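PDB 3K9C: transcriptional regulator, LacI family protein from Rhodococcus jostii, which probably acts as a DNA-binding transcription factor that recognises cis-regulatory sequences, with a periplasmic-binding-protein-like domain of the kind that senses small ligands in LacI-family repressors. Local coordinates for residues Ile129-Gly134 / Ala188-Asn193; Asp133-Pro138 / Val162-Thr167. All coordinates share one frame; numbering follows the deposited sequence.

Contact 1: Ile129-Gly134 / Ala188-Asn193; sequences IAHIDG and AVVAFN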
# COMPACT_ATOMS: atom_id res chain seq x y z
N ILE B 129 29.27 -7.43 -0.77
CA ILE B 129 27.86 -7.28 -1.04
C ILE B 129 27.00 -8.09 -0.08
O ILE B 129 27.28 -9.26 0.20
CB ILE B 129 27.56 -7.68 -2.48
CG1 ILE B 129 28.46 -6.87 -3.42
CG2 ILE B 129 26.08 -7.46 -2.80
CD1 ILE B 129 28.50 -7.37 -4.85
N ALA B 130 25.95 -7.44 0.41
CA ALA B 130 25.05 -8.08 1.35
C ALA B 130 23.64 -8.28 0.81
O ALA B 130 23.17 -7.55 -0.07
CB ALA B 130 24.99 -7.27 2.64
N HIS B 131 22.97 -9.29 1.34
CA HIS B 131 21.61 -9.58 0.96
C HIS B 131 20.78 -9.68 2.23
O HIS B 131 21.19 -10.34 3.20
CB HIS B 131 21.54 -10.89 0.17
CG HIS B 131 20.14 -11.35 -0.11
ND1 HIS B 131 19.22 -10.58 -0.80
CD2 HIS B 131 19.50 -12.50 0.22
CE1 HIS B 131 18.08 -11.23 -0.88
NE2 HIS B 131 18.22 -12.40 -0.27
N ILE B 132 19.65 -8.97 2.26
CA ILE B 132 18.73 -9.04 3.38
C ILE B 132 17.64 -9.92 2.78
O ILE B 132 16.90 -9.49 1.89
CB ILE B 132 18.20 -7.62 3.77
CG1 ILE B 132 19.36 -6.73 4.21
CG2 ILE B 132 17.18 -7.73 4.92
CD1 ILE B 132 18.98 -5.29 4.55
N ASP B 133 17.57 -11.18 3.22
CA ASP B 133 16.61 -12.13 2.66
C ASP B 133 15.17 -12.00 3.14
O ASP B 133 14.88 -11.26 4.09
CB ASP B 133 17.09 -13.58 2.85
CG ASP B 133 17.01 -14.06 4.29
OD1 ASP B 133 16.11 -13.62 5.04
OD2 ASP B 133 17.85 -14.91 4.66
N GLY B 134 14.28 -12.73 2.49
CA GLY B 134 12.87 -12.66 2.84
C GLY B 134 12.41 -13.72 3.81
O GLY B 134 11.21 -13.99 3.92
N ALA B 188 27.34 -2.50 -0.90
CA ALA B 188 26.13 -2.67 -1.70
C ALA B 188 25.23 -3.65 -0.96
O ALA B 188 25.70 -4.54 -0.26
CB ALA B 188 26.46 -3.20 -3.08
N VAL B 189 23.93 -3.46 -1.12
CA VAL B 189 22.97 -4.31 -0.45
C VAL B 189 21.81 -4.63 -1.37
O VAL B 189 21.23 -3.73 -1.96
CB VAL B 189 22.41 -3.59 0.79
CG1 VAL B 189 21.43 -4.50 1.51
CG2 VAL B 189 23.56 -3.17 1.70
N VAL B 190 21.48 -5.91 -1.48
CA VAL B 190 20.35 -6.34 -2.29
C VAL B 190 19.24 -6.72 -1.30
O VAL B 190 19.39 -7.69 -0.55
CB VAL B 190 20.71 -7.57 -3.18
CG1 VAL B 190 19.48 -8.05 -3.93
CG2 VAL B 190 21.81 -7.20 -4.17
N ALA B 191 18.16 -5.95 -1.28
CA ALA B 191 17.05 -6.21 -0.38
C ALA B 191 16.10 -7.24 -0.97
O ALA B 191 16.04 -7.40 -2.19
CB ALA B 191 16.30 -4.92 -0.09
N PHE B 192 15.36 -7.94 -0.11
CA PHE B 192 14.43 -8.97 -0.58
C PHE B 192 13.42 -8.40 -1.57
O PHE B 192 13.20 -8.97 -2.63
CB PHE B 192 13.67 -9.60 0.60
CG PHE B 192 12.66 -10.62 0.18
CD1 PHE B 192 13.05 -11.79 -0.46
CD2 PHE B 192 11.30 -10.39 0.38
CE1 PHE B 192 12.11 -12.72 -0.88
CE2 PHE B 192 10.35 -11.32 -0.04
CZ PHE B 192 10.75 -12.48 -0.68
N ASN B 193 12.81 -7.27 -1.21
CA ASN B 193 11.86 -6.59 -2.09
C ASN B 193 11.93 -5.07 -1.90
O ASN B 193 12.63 -4.59 -1.02
CB ASN B 193 10.41 -7.12 -1.88
CG ASN B 193 9.79 -6.72 -0.53
OD1 ASN B 193 10.34 -5.93 0.24
ND2 ASN B 193 8.62 -7.27 -0.26

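Contact 2: Asp133-Pro138 / Val162-Thr167; sequences DGADAP and VVTGGT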
# COMPACT_ATOMS: atom_id res chain seq x y z
N ASP B 133 17.57 -11.18 3.22
CA ASP B 133 16.61 -12.13 2.66
C ASP B 133 15.17 -12.00 3.14
O ASP B 133 14.88 -11.26 4.09
CB ASP B 133 17.09 -13.58 2.85
CG ASP B 133 17.01 -14.06 4.29
OD1 ASP B 133 16.11 -13.62 5.04
OD2 ASP B 133 17.85 -14.91 4.66
N GLY B 134 14.28 -12.73 2.49
CA GLY B 134 12.87 -12.66 2.84
C GLY B 134 12.41 -13.72 3.81
O GLY B 134 11.21 -13.99 3.92
N ALA B 135 13.35 -14.33 4.53
CA ALA B 135 13.02 -15.36 5.50
C ALA B 135 12.30 -16.51 4.80
O ALA B 135 12.82 -17.08 3.85
CB ALA B 135 12.16 -14.78 6.61
N ASP B 136 11.10 -16.83 5.27
CA ASP B 136 10.35 -17.93 4.68
C ASP B 136 9.23 -17.47 3.75
O ASP B 136 8.35 -18.26 3.40
CB ASP B 136 9.77 -18.82 5.79
CG ASP B 136 10.85 -19.49 6.62
OD1 ASP B 136 11.77 -20.09 6.03
OD2 ASP B 136 10.78 -19.41 7.87
N ALA B 137 9.25 -16.20 3.36
CA ALA B 137 8.23 -15.70 2.46
C ALA B 137 8.47 -16.30 1.08
O ALA B 137 9.59 -16.68 0.76
CB ALA B 137 8.28 -14.20 2.39
N PRO B 138 7.41 -16.41 0.26
CA PRO B 138 7.59 -16.97 -1.08
C PRO B 138 8.71 -16.20 -1.78
O PRO B 138 8.73 -14.97 -1.77
CB PRO B 138 6.23 -16.71 -1.72
CG PRO B 138 5.29 -16.91 -0.56
CD PRO B 138 5.99 -16.17 0.56
N VAL B 162 24.65 -12.54 4.27
CA VAL B 162 23.21 -12.70 4.19
C VAL B 162 22.61 -12.57 5.59
O VAL B 162 22.98 -13.31 6.49
CB VAL B 162 22.77 -14.08 3.66
CG1 VAL B 162 21.24 -14.12 3.58
CG2 VAL B 162 23.37 -14.35 2.29
N VAL B 163 21.71 -11.62 5.76
CA VAL B 163 21.07 -11.44 7.06
C VAL B 163 19.58 -11.70 6.89
O VAL B 163 19.00 -11.38 5.84
CB VAL B 163 21.30 -10.03 7.63
CG1 VAL B 163 22.81 -9.78 7.80
CG2 VAL B 163 20.69 -8.98 6.72
N THR B 164 18.98 -12.32 7.89
CA THR B 164 17.56 -12.64 7.84
C THR B 164 16.76 -11.34 7.88
O THR B 164 16.97 -10.49 8.74
CB THR B 164 17.18 -13.55 9.01
OG1 THR B 164 17.98 -14.74 8.95
CG2 THR B 164 15.70 -13.93 8.93
N GLY B 165 15.85 -11.18 6.93
CA GLY B 165 15.05 -9.98 6.87
C GLY B 165 13.57 -10.26 6.88
O GLY B 165 13.06 -10.95 7.76
N GLY B 166 12.87 -9.72 5.89
CA GLY B 166 11.44 -9.90 5.79
C GLY B 166 10.94 -9.14 4.58
O GLY B 166 11.74 -8.82 3.69
N THR B 167 9.65 -8.83 4.55
CA THR B 167 9.04 -8.12 3.43
C THR B 167 8.63 -6.68 3.75
O THR B 167 8.09 -6.00 2.89
CB THR B 167 7.76 -8.84 2.95
OG1 THR B 167 6.79 -8.81 4.00
CG2 THR B 167 8.06 -10.29 2.60
O HOH W 1 16.47 -16.66 6.55

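Contact 1: Ile129-Gly134 / Ala188-Asn193
V190 O is gripped by two donors of the neighbouring strand, the backbone N of I132 and the ring nitrogen ND1 of H131. They reach the oxygen from opposite faces of its carbonyl plane. Strands 129-133 and 188-191 run parallel here, their axes 4.6 Å apart, at the centre of the four-stranded parallel sheet of a periplasmic-binding-protein-like alpha/beta domain. The ladder starts with A130 N giving to A188 O and continues with V190 N giving to A130 O, a short bond of 2.7 Å. H131 ND1 lies 2.9 Å from V190 O but meets it from above the carbonyl plane, and its N-H is bent to 139°. With CG anti to the backbone N (chi1 173°), the imidazole stays on the sheet face that carries I129, A188 and V190, where helix 110-123 packs and I114 touches the H131 side chain; the ring of F147 meets the imidazole. ND1 carries a proton in this bond, which probably limits the ring's rotation. On the other face, the side chains of I132 and V189 cross obliquely, CD1 of I132 4.0 Å from CG1 of V189, and M176 of helix 169-181 touches both. F192 lays its ring against G134. N193 then caps the next helix, its OD1 accepting from C196 N. The phenyl face of F192 lies against bare glycine backbone, with G134 CA 3.5 Å from the ring centroid in a CH-pi contact, only 18° off the ring normal.

Contact 2: Asp133-Pro138 / Val162-Thr167
D133 N donates to V163 O over 3.0 Å, where D133 runs beside V163 and T164 of strand 160-164. Beyond it the two segments stay close through the glycines, with the CA atoms of G134 and G166 4.3 Å apart. From G134 to A137 segment 133-138 folds into a type II' turn, closed by A137 N on G134 O. The side chain that ties the segments together is D133. Its CG sits between the backbone N and the carbonyl carbon (chi1 72°), which brings the carboxylate within reach of the backbone N-H groups of A135 and G165. OD1 takes the N-H of G165 at 3.1 Å and that of A135 at 2.9 Å, the two coming from opposite faces of the carboxylate plane. The bond to A135 makes an Asx turn. This is the C-terminal edge of a parallel alpha/beta sheet, where periplasmic-binding-protein-like domains place the loops facing their interdomain cleft. OD2, the other oxygen, forms a salt bridge with R144 of helix 140-153 and accepts from a water that also weakly reaches T164 OG1. V162 CG1 lies 3.6 Å from D133 OD2, the two side chains crossing at about a right angle. Cut back to an alanine, position D133 is likely to leave R144 without this carboxylate and the N-H groups of A135 and G165 without the acceptor they share. Methyl contacts add to the join: A135 CB lies 4.3 Å from T164 CG2, and A137 CB meets T167 CG2 at 3.9 Å.

Overall arrangement
Contacts 1 and 2 have centres about 9 Å apart and share D133 and G134. Along the chain, strand 129-133 comes first, then strand 160-164 after helix 140-153, and strand 188-191 after helix 169-181. In the sheet, however, strand 129-133 is the middle of these three, with contact 1 on one flank and contact 2 on the other. H131 O probably accepts from V163 N, and F192 CZ packs on P138 O, joining the contacts directly. Contact 1 is buried sheet core; contact 2 is partly buried. Bound glycerol lies about 5 Å from the F192 side chain and about 6 Å from that of T167; it is probably from the crystallisation liquor and may mark a pocket.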